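Local coordinates for protein L-lysine 6-monooxygenase involved in desferrioxamine biosynthesis (Erwinia amylovora CFBP1430, PDB 5O8R) that probably catalyses the FAD- and NADPH-dependent N6-hydroxylation of L-lysine, a step in the biosynthesis of the siderophore desferrioxamine, at residues S194-G199 against Q221-T226; G314-K319 against E334-A339; D10-G15 against Q148-H153. One frame throughout, in Å; residues are numbered along the deposited sequence.

Contact 1. Residues S194-G199 against Q221-T226; sequences SITVLG and QLNWIT. With NAP (NADP nicotinamide-adenine-dinucleotide phosphate), chain D.
The backbones of Ser194-Leu198 and Gln221-Ile225 run as parallel neighbours, their axes 4.5 Å apart at closest approach and 17° from exact alignment; they are the two strands of a Rossmann-type beta-alpha-beta unit whose crossover is helix 202-212. Five backbone hydrogen bonds establish the register: Ile195 and Val197 each donate to and accept from the other strand, and Gly199 N closes the ladder on Ile225 O at 3.0 Å. On the face toward helix 202-212, Leu222 CD1 packs 4.2 Å from Ile195 CB. The opposite face is polar around Asn223, whose ND2 forms a weak hydrogen bond to Thr196 OG1 (3.3 Å) and one to Gln221 OE1 (3.1 Å) that is straighter at the hydrogen but comes from above that amide plane. Thr196 OG1 is also hydrogen-bonded to Thr333 OG1, Asn223 OD1 accepts from Asn298 ND2, and Gln221 NE2 is hydrogen-bonded to Asp296 OD1. NADP lies at the C-terminal ends of the strands, its ribose O4B 3.4 Å from Gly199 CA. The Trp224 indole, stacked on Tyr208, has CG anti to the backbone N (chi1 -164°), which carries its edge across to the other strand. There NE1 donates to Gly199 O at 2.8 Å, with the oxygen only 2° out of the ring plane.

Contact 2. Residues G314-K319 against E334-A339; sequences GEFELK and EGLVMA. With NAP (NADP nicotinamide-adenine-dinucleotide phosphate), chain D.
Phe316 and Leu336 form the apolar centre of this contact. Leu336 CD2 sits over the middle of one Phe316 ring face, 4.2 Å from the centroid and 9° off the normal, which is CH-pi geometry, while Leu336 CB approaches the ring at CE2 (4.0 Å). The same ring presents its edge to the backbone of Glu334, whose O lies in the ring plane, 3.4 Å from Phe316 CD2. A chi1 of -79°, with CG beside the backbone N, sets the phenyl group between these partners. Next to it, Glu334 CG rests on Gly314 O (3.7 Å) and on Glu315 CG (4.0 Å), so the two acidic chains cross through their aliphatic parts. Their carboxylates, planes 40° apart, come no closer than 5.1 Å between Glu315 OE2 and Glu334 OE2, and each is engaged elsewhere: Glu315 OE1 forms a salt bridge with Arg332, and Glu334 OE1 accepts from the backbone N of Arg193. Further out, Trp310 meets Phe316 edge-to-face, and Glu334 N donates a hydrogen bond to Ser194 OG. The far end of the second segment reaches the bound NADP, Ala339 O lying 3.5 Å from NADP O4B. The arrangement is that of a three-stranded beta-meander (303-311, 315-322, 327-333) packed by side chains on the parallel sheet of a Rossmann-type NADP-binding domain.

Contact 3. Residues D10-G15 against Q148-H153; sequences DFIGIG and QEWLAH
Ile12 of strand 8-14, in the Rossmann-like FAD-binding domain, packs against Trp150 and Ala152 of strand 147-152, the last strand of an antiparallel meander with strands 121-129 and 134-141. The axes of these short segments approach to 6.7 Å with their N-to-C directions 125° apart, and the close packing between them is made mainly by side chains. Its tight part is the tip of Ile12: CD1 lies 3.6 Å from Trp150 CB and 3.6 Å from Ala152 CB, with Leu151 O at 3.8 Å. An Ile12 chi1 of -86°, with CG1 beside the backbone N, and a chi2 near anti direct this methyl toward strand 147-152. The other end is looser and partly exposed. There Asp10 O merely touches His153 CB at 3.8 Å, and Asp10 OD1 stays 5.5 Å from His153 NE2. Asp10 turns instead to Asn34, whose N bonds to its OD2, while Arg154 NE donates to Asp10 O. Past Ile12 the strand runs on to Ile14, and Gly15 in the loop after it touches the FAD. The far end of the Trp150 indole leads away from segment 10-15; NE1 makes a weak hydrogen bond to Ser139 OG, and Gln148 CD lies 3.8 Å above one ring face, offset toward the rim.

Along the chain contact 3 closes first, then contact 1, then contact 2. Contacts 1 and 2 have centres 8 Å apart. Contact 1 lies in the five-stranded parallel sheet; contact 2 joins that sheet through strand 335-338, neighbour of 194-198, while 314-319 belongs to the antiparallel sheet 303-311, 315-322, 327-333. Ser194 O to Gly335 N and Leu198 O to Ala339 N, both 2.8 Å, are probable hydrogen bonds. Both contacts touch the same NADP. Contact 3 lies about 44 Å from either, centre to centre, across the chain's centre, in the mixed sheet whose strand 8-14 leads to the FAD. This is consistent with two dinucleotide-binding units, one for FAD and one for NADP(H), as in related flavin-dependent N-hydroxylating monooxygenases.

Contact 1. Residues S194-G199 against Q221-T226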
loop_
_atom_site.group_PDB
_atom_site.type_symbol
_atom_site.label_atom_id
_atom_site.label_comp_id
_atom_site.label_asym_id
_atom_site.label_seq_id
_atom_site.Cartn_x
_atom_site.Cartn_y
_atom_site.Cartn_z
ATOM N N SER A 194 -16.417 18.137 -26.871
ATOM C CA SER A 194 -15.039 17.712 -26.853
ATOM C C SER A 194 -14.178 18.675 -25.971
ATOM O O SER A 194 -14.291 19.875 -26.072
ATOM C CB SER A 194 -14.543 17.666 -28.295
ATOM O OG SER A 194 -13.805 18.826 -28.615
ATOM N N ILE A 195 -13.328 18.139 -25.105
ATOM C CA ILE A 195 -12.471 18.947 -24.231
ATOM C C ILE A 195 -11.074 18.420 -24.334
ATOM O O ILE A 195 -10.878 17.252 -24.467
ATOM C CB ILE A 195 -12.872 18.802 -22.761
ATOM C CG1 ILE A 195 -14.369 19.048 -22.590
ATOM C CG2 ILE A 195 -12.066 19.769 -21.917
ATOM C CD1 ILE A 195 -14.901 18.789 -21.196
ATOM N N THR A 196 -10.098 19.275 -24.216
ATOM C CA THR A 196 -8.723 18.861 -24.359
ATOM C C THR A 196 -7.982 19.515 -23.261
ATOM O O THR A 196 -8.284 20.619 -22.916
ATOM C CB THR A 196 -8.197 19.378 -25.688
ATOM O OG1 THR A 196 -8.896 18.693 -26.711
ATOM C CG2 THR A 196 -6.728 19.168 -25.841
ATOM N N VAL A 197 -6.981 18.852 -22.732
ATOM C CA VAL A 197 -6.291 19.330 -21.557
ATOM C C VAL A 197 -4.880 19.373 -21.944
ATOM O O VAL A 197 -4.347 18.359 -22.339
ATOM C CB VAL A 197 -6.520 18.410 -20.368
ATOM C CG1 VAL A 197 -5.653 18.811 -19.213
ATOM C CG2 VAL A 197 -7.959 18.533 -19.928
ATOM N N LEU A 198 -4.292 20.562 -21.883
ATOM C CA LEU A 198 -2.999 20.801 -22.482
ATOM C C LEU A 198 -1.989 21.091 -21.395
ATOM O O LEU A 198 -2.174 22.006 -20.616
ATOM C CB LEU A 198 -3.110 21.934 -23.461
ATOM C CG LEU A 198 -1.813 21.948 -24.268
ATOM C CD1 LEU A 198 -2.050 21.876 -25.753
ATOM C CD2 LEU A 198 -1.031 23.190 -23.940
ATOM N N GLY A 199 -0.933 20.288 -21.331
ATOM C CA GLY A 199 0.034 20.304 -20.205
ATOM C C GLY A 199 -0.085 19.037 -19.367
ATOM O O GLY A 199 -1.179 18.482 -19.301
ATOM N N GLN A 221 -15.623 13.945 -25.816
ATOM C CA GLN A 221 -14.358 13.380 -26.148
ATOM C C GLN A 221 -13.422 14.066 -25.175
ATOM O O GLN A 221 -13.484 15.276 -25.022
ATOM C CB GLN A 221 -13.956 13.704 -27.594
ATOM C CG GLN A 221 -12.541 13.294 -27.895
ATOM C CD GLN A 221 -12.180 13.487 -29.318
ATOM O OE1 GLN A 221 -11.865 14.585 -29.745
ATOM N NE2 GLN A 221 -12.210 12.413 -30.067
ATOM N N LEU A 222 -12.549 13.301 -24.533
ATOM C CA LEU A 222 -11.622 13.837 -23.570
ATOM C C LEU A 222 -10.168 13.574 -23.956
ATOM O O LEU A 222 -9.612 12.498 -23.795
ATOM C CB LEU A 222 -11.960 13.292 -22.194
ATOM C CG LEU A 222 -11.081 13.866 -21.106
ATOM C CD1 LEU A 222 -11.109 15.379 -21.157
ATOM C CD2 LEU A 222 -11.517 13.375 -19.734
ATOM N N ASN A 223 -9.522 14.608 -24.413
ATOM C CA ASN A 223 -8.156 14.515 -24.847
ATOM C C ASN A 223 -7.211 15.091 -23.844
ATOM O O ASN A 223 -7.590 15.947 -23.096
ATOM C CB ASN A 223 -8.010 15.287 -26.124
ATOM C CG ASN A 223 -8.964 14.804 -27.157
ATOM O OD1 ASN A 223 -8.920 13.646 -27.532
ATOM N ND2 ASN A 223 -9.866 15.657 -27.584
ATOM N N TRP A 224 -5.974 14.608 -23.878
ATOM C CA TRP A 224 -4.882 15.090 -23.077
ATOM C C TRP A 224 -3.651 15.172 -23.971
ATOM O O TRP A 224 -3.306 14.201 -24.598
ATOM C CB TRP A 224 -4.621 14.124 -21.913
ATOM C CG TRP A 224 -3.759 14.694 -20.796
ATOM C CD1 TRP A 224 -3.121 15.900 -20.779
ATOM C CD2 TRP A 224 -3.442 14.070 -19.567
ATOM N NE1 TRP A 224 -2.468 16.070 -19.625
ATOM C CE2 TRP A 224 -2.637 14.958 -18.854
ATOM C CE3 TRP A 224 -3.766 12.842 -18.990
ATOM C CZ2 TRP A 224 -2.114 14.652 -17.598
ATOM C CZ3 TRP A 224 -3.259 12.544 -17.710
ATOM C CH2 TRP A 224 -2.443 13.444 -17.040
ATOM N N ILE A 225 -3.012 16.331 -24.060
ATOM C CA ILE A 225 -1.831 16.506 -24.918
ATOM C C ILE A 225 -0.824 17.260 -24.119
ATOM O O ILE A 225 -1.201 18.254 -23.502
ATOM C CB ILE A 225 -2.146 17.420 -26.131
ATOM C CG1 ILE A 225 -2.976 16.689 -27.162
ATOM C CG2 ILE A 225 -0.881 17.987 -26.785
ATOM C CD1 ILE A 225 -3.848 17.619 -27.956
ATOM N N THR A 226 0.444 16.883 -24.230
ATOM C CA THR A 226 1.524 17.601 -23.558
ATOM C C THR A 226 2.868 17.597 -24.308
ATOM O O THR A 226 3.129 16.750 -25.132
ATOM C CB THR A 226 1.736 17.030 -22.173
ATOM O OG1 THR A 226 2.898 17.614 -21.592
ATOM C CG2 THR A 226 1.914 15.535 -22.257
HETATM P PA NAP D . 3.539 22.641 -14.540
HETATM O O1A NAP D . 4.443 23.890 -14.644
HETATM O O2A NAP D . 4.122 21.251 -14.225
HETATM O O5B NAP D . 2.564 22.482 -15.816
HETATM C C5B NAP D . 3.125 22.772 -17.086
HETATM C C4B NAP D . 2.813 21.681 -18.072
HETATM O O4B NAP D . 2.459 22.453 -19.197
HETATM C C3B NAP D . 4.027 20.777 -18.384
HETATM O O3B NAP D . 3.711 19.374 -18.660
HETATM C C2B NAP D . 4.611 21.574 -19.547
HETATM O O2B NAP D . 5.528 20.832 -20.382
HETATM C C1B NAP D . 3.319 22.029 -20.226
HETATM N N9A NAP D . 3.506 23.059 -21.281
HETATM C C8A NAP D . 4.048 24.311 -21.242
HETATM N N7A NAP D . 4.035 24.861 -22.506
HETATM C C5A NAP D . 3.477 23.949 -23.313
HETATM C C6A NAP D . 3.159 23.835 -24.729
HETATM N N6A NAP D . 3.442 24.880 -25.481
HETATM N N1A NAP D . 2.595 22.701 -25.226
HETATM C C2A NAP D . 2.280 21.640 -24.432
HETATM N N3A NAP D . 2.539 21.644 -23.096
HETATM C C4A NAP D . 3.129 22.756 -22.518
HETATM O O3 NAP D . 2.524 23.140 -13.384
HETATM P PN NAP D . 1.017 22.726 -12.990
HETATM O O1N NAP D . 0.304 24.035 -12.829
HETATM O O2N NAP D . 0.421 21.639 -13.958
HETATM O O5D NAP D . 1.275 22.238 -11.450
HETATM C C5D NAP D . 2.570 21.875 -10.913
HETATM C C4D NAP D . 3.374 23.090 -10.413
HETATM O O4D NAP D . 2.633 23.559 -9.301
HETATM C C3D NAP D . 4.825 22.769 -9.971
HETATM O O3D NAP D . 5.878 23.659 -10.439
HETATM C C2D NAP D . 4.757 22.745 -8.458
HETATM O O2D NAP D . 5.684 23.657 -7.842
HETATM C C1D NAP D . 3.293 23.109 -8.119
HETATM N N1N NAP D . 2.471 22.067 -7.462
HETATM C C2N NAP D . 1.110 22.151 -7.567
HETATM C C3N NAP D . 0.311 21.208 -6.902
HETATM C C7N NAP D . -1.177 21.213 -6.972
HETATM O O7N NAP D . -1.812 20.895 -5.946
HETATM N N7N NAP D . -1.709 21.532 -8.157
HETATM C C4N NAP D . 0.900 20.198 -6.141
HETATM C C5N NAP D . 2.286 20.133 -6.051
HETATM C C6N NAP D . 3.052 21.088 -6.710
HETATM P P2B NAP D . 7.055 20.554 -19.924
HETATM O O1X NAP D . 7.796 20.298 -21.240
HETATM O O2X NAP D . 6.990 19.368 -18.966
HETATM O O3X NAP D . 7.454 21.826 -19.200
#

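Contact 2. Residues G314-K319 against E334-A339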
loop_
_atom_site.group_PDB
_atom_site.type_symbol
_atom_site.label_atom_id
_atom_site.label_comp_id
_atom_site.label_asym_id
_atom_site.label_seq_id
_atom_site.Cartn_x
_atom_site.Cartn_y
_atom_site.Cartn_z
ATOM N N GLY A 314 -16.631 26.373 -35.207
ATOM C CA GLY A 314 -16.930 26.368 -33.761
ATOM C C GLY A 314 -16.044 25.443 -32.933
ATOM O O GLY A 314 -16.523 24.755 -32.019
ATOM N N GLU A 315 -14.744 25.484 -33.225
ATOM C CA GLU A 315 -13.744 24.536 -32.741
ATOM C C GLU A 315 -12.384 25.188 -32.822
ATOM O O GLU A 315 -12.106 25.928 -33.739
ATOM C CB GLU A 315 -13.635 23.327 -33.682
ATOM C CG GLU A 315 -14.509 22.119 -33.389
ATOM C CD GLU A 315 -14.267 20.987 -34.390
ATOM O OE1 GLU A 315 -13.113 20.742 -34.832
ATOM O OE2 GLU A 315 -15.259 20.326 -34.739
ATOM N N PHE A 316 -11.504 24.865 -31.897
ATOM C CA PHE A 316 -10.097 25.157 -32.068
ATOM C C PHE A 316 -9.440 24.108 -32.953
ATOM O O PHE A 316 -9.854 22.936 -32.952
ATOM C CB PHE A 316 -9.384 25.013 -30.760
ATOM C CG PHE A 316 -9.547 26.153 -29.836
ATOM C CD1 PHE A 316 -8.740 27.294 -29.983
ATOM C CD2 PHE A 316 -10.402 26.056 -28.749
ATOM C CE1 PHE A 316 -8.844 28.344 -29.097
ATOM C CE2 PHE A 316 -10.504 27.098 -27.851
ATOM C CZ PHE A 316 -9.738 28.240 -28.036
ATOM N N GLU A 317 -8.367 24.534 -33.617
ATOM C CA GLU A 317 -7.441 23.669 -34.292
ATOM C C GLU A 317 -6.078 23.939 -33.691
ATOM O O GLU A 317 -5.551 25.056 -33.740
ATOM C CB GLU A 317 -7.424 23.964 -35.783
ATOM C CG GLU A 317 -6.712 22.925 -36.672
ATOM C CD GLU A 317 -5.579 23.470 -37.564
ATOM O OE1 GLU A 317 -5.291 22.823 -38.596
ATOM O OE2 GLU A 317 -4.923 24.488 -37.225
ATOM N N LEU A 318 -5.486 22.896 -33.134
ATOM C CA LEU A 318 -4.233 23.016 -32.390
ATOM C C LEU A 318 -3.115 22.512 -33.275
ATOM O O LEU A 318 -3.185 21.434 -33.804
ATOM C CB LEU A 318 -4.311 22.201 -31.087
ATOM C CG LEU A 318 -5.678 22.233 -30.358
ATOM C CD1 LEU A 318 -5.734 21.407 -29.062
ATOM C CD2 LEU A 318 -6.073 23.675 -30.071
ATOM N N LYS A 319 -2.093 23.307 -33.467
ATOM C CA LYS A 319 -0.979 22.896 -34.285
ATOM C C LYS A 319 0.021 22.452 -33.271
ATOM O O LYS A 319 0.417 23.232 -32.395
ATOM C CB LYS A 319 -0.423 24.043 -35.158
ATOM C CG LYS A 319 -1.450 24.738 -36.061
ATOM C CD LYS A 319 -1.549 24.133 -37.455
ATOM C CE LYS A 319 -2.236 25.085 -38.437
ATOM N NZ LYS A 319 -1.360 25.421 -39.599
ATOM N N GLU A 334 -13.410 21.635 -28.933
ATOM C CA GLU A 334 -14.238 22.761 -28.630
ATOM C C GLU A 334 -13.673 23.371 -27.376
ATOM O O GLU A 334 -13.129 24.462 -27.410
ATOM C CB GLU A 334 -15.702 22.338 -28.479
ATOM C CG GLU A 334 -16.270 21.774 -29.778
ATOM C CD GLU A 334 -17.776 21.583 -29.753
ATOM O OE1 GLU A 334 -18.356 21.697 -28.638
ATOM O OE2 GLU A 334 -18.361 21.313 -30.854
ATOM N N GLY A 335 -13.769 22.646 -26.271
ATOM C CA GLY A 335 -13.180 23.071 -24.988
ATOM C C GLY A 335 -11.673 22.926 -24.946
ATOM O O GLY A 335 -11.081 22.104 -25.631
ATOM N N LEU A 336 -11.054 23.747 -24.137
ATOM C CA LEU A 336 -9.608 23.766 -24.045
ATOM C C LEU A 336 -9.163 24.259 -22.655
ATOM O O LEU A 336 -9.418 25.389 -22.308
ATOM C CB LEU A 336 -9.013 24.631 -25.126
ATOM C CG LEU A 336 -7.536 24.784 -24.910
ATOM C CD1 LEU A 336 -6.845 23.438 -24.943
ATOM C CD2 LEU A 336 -6.964 25.626 -26.018
ATOM N N VAL A 337 -8.519 23.392 -21.868
ATOM C CA VAL A 337 -8.076 23.709 -20.534
ATOM C C VAL A 337 -6.599 23.769 -20.660
ATOM O O VAL A 337 -5.970 22.782 -21.041
ATOM C CB VAL A 337 -8.473 22.647 -19.522
ATOM C CG1 VAL A 337 -7.854 22.933 -18.180
ATOM C CG2 VAL A 337 -9.994 22.609 -19.379
ATOM N N MET A 338 -6.055 24.949 -20.381
ATOM C CA MET A 338 -4.669 25.219 -20.610
ATOM C C MET A 338 -3.953 25.103 -19.253
ATOM O O MET A 338 -3.984 26.007 -18.444
ATOM C CB MET A 338 -4.555 26.582 -21.200
ATOM C CG MET A 338 -3.148 26.846 -21.671
ATOM S SD MET A 338 -2.893 26.291 -23.349
ATOM C CE MET A 338 -4.179 27.212 -24.181
ATOM N N ALA A 339 -3.315 23.960 -19.016
ATOM C CA ALA A 339 -2.853 23.550 -17.687
ATOM C C ALA A 339 -1.358 23.675 -17.725
ATOM O O ALA A 339 -0.610 22.726 -17.437
ATOM C CB ALA A 339 -3.301 22.112 -17.392
HETATM P PA NAP D . 3.539 22.641 -14.540
HETATM O O1A NAP D . 4.443 23.890 -14.644
HETATM O O2A NAP D . 4.122 21.251 -14.225
HETATM O O5B NAP D . 2.564 22.482 -15.816
HETATM C C5B NAP D . 3.125 22.772 -17.086
HETATM C C4B NAP D . 2.813 21.681 -18.072
HETATM O O4B NAP D . 2.459 22.453 -19.197
HETATM C C3B NAP D . 4.027 20.777 -18.384
HETATM O O3B NAP D . 3.711 19.374 -18.660
HETATM C C2B NAP D . 4.611 21.574 -19.547
HETATM O O2B NAP D . 5.528 20.832 -20.382
HETATM C C1B NAP D . 3.319 22.029 -20.226
HETATM N N9A NAP D . 3.506 23.059 -21.281
HETATM C C8A NAP D . 4.048 24.311 -21.242
HETATM N N7A NAP D . 4.035 24.861 -22.506
HETATM C C5A NAP D . 3.477 23.949 -23.313
HETATM C C6A NAP D . 3.159 23.835 -24.729
HETATM N N6A NAP D . 3.442 24.880 -25.481
HETATM N N1A NAP D . 2.595 22.701 -25.226
HETATM C C2A NAP D . 2.280 21.640 -24.432
HETATM N N3A NAP D . 2.539 21.644 -23.096
HETATM C C4A NAP D . 3.129 22.756 -22.518
HETATM O O3 NAP D . 2.524 23.140 -13.384
HETATM P PN NAP D . 1.017 22.726 -12.990
HETATM O O1N NAP D . 0.304 24.035 -12.829
HETATM O O2N NAP D . 0.421 21.639 -13.958
HETATM O O5D NAP D . 1.275 22.238 -11.450
HETATM C C5D NAP D . 2.570 21.875 -10.913
HETATM C C4D NAP D . 3.374 23.090 -10.413
HETATM O O4D NAP D . 2.633 23.559 -9.301
HETATM C C3D NAP D . 4.825 22.769 -9.971
HETATM O O3D NAP D . 5.878 23.659 -10.439
HETATM C C2D NAP D . 4.757 22.745 -8.458
HETATM O O2D NAP D . 5.684 23.657 -7.842
HETATM C C1D NAP D . 3.293 23.109 -8.119
HETATM N N1N NAP D . 2.471 22.067 -7.462
HETATM C C2N NAP D . 1.110 22.151 -7.567
HETATM C C3N NAP D . 0.311 21.208 -6.902
HETATM C C7N NAP D . -1.177 21.213 -6.972
HETATM O O7N NAP D . -1.812 20.895 -5.946
HETATM N N7N NAP D . -1.709 21.532 -8.157
HETATM C C4N NAP D . 0.900 20.198 -6.141
HETATM C C5N NAP D . 2.286 20.133 -6.051
HETATM C C6N NAP D . 3.052 21.088 -6.710
HETATM P P2B NAP D . 7.055 20.554 -19.924
HETATM O O1X NAP D . 7.796 20.298 -21.240
HETATM O O2X NAP D . 6.990 19.368 -18.966
HETATM O O3X NAP D . 7.454 21.826 -19.200
#

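Contact 3. Residues D10-G15 against Q148-H153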
loop_
_atom_site.group_PDB
_atom_site.type_symbol
_atom_site.label_atom_id
_atom_site.label_comp_id
_atom_site.label_asym_id
_atom_site.label_seq_id
_atom_site.Cartn_x
_atom_site.Cartn_y
_atom_site.Cartn_z
ATOM N N ASP A 10 12.299 46.203 10.715
ATOM C CA ASP A 10 13.516 45.411 10.460
ATOM C C ASP A 10 13.422 44.750 9.102
ATOM O O ASP A 10 14.394 44.693 8.342
ATOM C CB ASP A 10 13.736 44.366 11.555
ATOM C CG ASP A 10 14.075 44.992 12.902
ATOM O OD1 ASP A 10 15.017 45.807 12.935
ATOM O OD2 ASP A 10 13.417 44.672 13.916
ATOM N N PHE A 11 12.223 44.241 8.833
ATOM C CA PHE A 11 11.836 43.787 7.512
ATOM C C PHE A 11 10.342 44.040 7.363
ATOM O O PHE A 11 9.594 44.053 8.353
ATOM C CB PHE A 11 12.162 42.300 7.329
ATOM C CG PHE A 11 11.216 41.375 8.062
ATOM C CD1 PHE A 11 11.275 41.209 9.452
ATOM C CD2 PHE A 11 10.248 40.684 7.373
ATOM C CE1 PHE A 11 10.374 40.365 10.122
ATOM C CE2 PHE A 11 9.355 39.839 8.028
ATOM C CZ PHE A 11 9.400 39.686 9.405
ATOM N N ILE A 12 9.937 44.288 6.124
ATOM C CA ILE A 12 8.543 44.203 5.701
ATOM C C ILE A 12 8.471 43.088 4.665
ATOM O O ILE A 12 9.360 42.947 3.777
ATOM C CB ILE A 12 8.061 45.521 5.095
ATOM C CG1 ILE A 12 7.570 46.433 6.212
ATOM C CG2 ILE A 12 6.924 45.322 4.097
ATOM C CD1 ILE A 12 7.630 47.894 5.847
ATOM N N GLY A 13 7.417 42.293 4.791
ATOM C CA GLY A 13 7.131 41.264 3.822
ATOM C C GLY A 13 5.936 41.700 3.011
ATOM O O GLY A 13 4.875 42.114 3.576
ATOM N N ILE A 14 6.121 41.618 1.694
ATOM C CA ILE A 14 5.117 42.018 0.758
ATOM C C ILE A 14 4.612 40.784 0.072
ATOM O O ILE A 14 5.360 40.111 -0.638
ATOM C CB ILE A 14 5.723 42.909 -0.289
ATOM C CG1 ILE A 14 6.162 44.231 0.358
ATOM C CG2 ILE A 14 4.702 43.158 -1.388
ATOM C CD1 ILE A 14 7.176 45.008 -0.470
ATOM N N GLY A 15 3.336 40.500 0.283
ATOM C CA GLY A 15 2.714 39.267 -0.199
ATOM C C GLY A 15 2.616 38.244 0.898
ATOM O O GLY A 15 3.616 37.892 1.495
ATOM N N GLN A 148 -0.545 55.399 2.202
ATOM C CA GLN A 148 0.242 55.184 3.436
ATOM C C GLN A 148 1.655 54.742 3.050
ATOM O O GLN A 148 1.864 54.172 1.967
ATOM C CB GLN A 148 -0.425 54.159 4.371
ATOM C CG GLN A 148 -0.004 54.298 5.844
ATOM C CD GLN A 148 -0.474 53.142 6.736
ATOM O OE1 GLN A 148 -1.223 52.268 6.289
ATOM N NE2 GLN A 148 -0.030 53.134 8.002
ATOM N N GLU A 149 2.633 55.059 3.896
ATOM C CA GLU A 149 4.057 54.774 3.594
ATOM C C GLU A 149 4.704 54.071 4.794
ATOM O O GLU A 149 4.441 54.386 5.955
ATOM C CB GLU A 149 4.845 56.033 3.143
ATOM C CG GLU A 149 4.424 56.634 1.780
ATOM C CD GLU A 149 5.254 57.855 1.345
ATOM O OE1 GLU A 149 5.581 57.975 0.148
ATOM O OE2 GLU A 149 5.593 58.697 2.199
ATOM N N TRP A 150 5.513 53.068 4.486
ATOM C CA TRP A 150 6.014 52.153 5.480
ATOM C C TRP A 150 7.496 52.225 5.329
ATOM O O TRP A 150 7.984 52.294 4.184
ATOM C CB TRP A 150 5.564 50.745 5.126
ATOM C CG TRP A 150 4.093 50.480 5.133
ATOM C CD1 TRP A 150 3.251 50.560 4.068
ATOM C CD2 TRP A 150 3.302 49.996 6.241
ATOM N NE1 TRP A 150 1.967 50.192 4.456
ATOM C CE2 TRP A 150 1.978 49.836 5.775
ATOM C CE3 TRP A 150 3.585 49.695 7.583
ATOM C CZ2 TRP A 150 0.925 49.412 6.605
ATOM C CZ3 TRP A 150 2.519 49.264 8.435
ATOM C CH2 TRP A 150 1.214 49.131 7.932
ATOM N N LEU A 151 8.241 52.191 6.430
ATOM C CA LEU A 151 9.703 52.192 6.288
ATOM C C LEU A 151 10.312 50.901 6.712
ATOM O O LEU A 151 9.877 50.301 7.706
ATOM C CB LEU A 151 10.329 53.343 7.067
ATOM C CG LEU A 151 9.861 54.723 6.551
ATOM C CD1 LEU A 151 10.069 55.778 7.627
ATOM C CD2 LEU A 151 10.503 55.109 5.207
ATOM N N ALA A 152 11.330 50.471 5.967
ATOM C CA ALA A 152 11.962 49.203 6.280
ATOM C C ALA A 152 13.400 49.113 5.845
ATOM O O ALA A 152 13.741 49.499 4.705
ATOM C CB ALA A 152 11.184 48.087 5.633
ATOM N N HIS A 153 14.225 48.561 6.743
ATOM C CA HIS A 153 15.627 48.335 6.427
ATOM C C HIS A 153 15.762 47.268 5.399
ATOM O O HIS A 153 16.698 47.317 4.573
ATOM C CB HIS A 153 16.391 47.905 7.660
ATOM C CG HIS A 153 16.568 49.007 8.638
ATOM N ND1 HIS A 153 17.286 50.150 8.337
ATOM C CD2 HIS A 153 16.088 49.163 9.896
ATOM C CE1 HIS A 153 17.239 50.958 9.380
ATOM N NE2 HIS A 153 16.524 50.382 10.338
#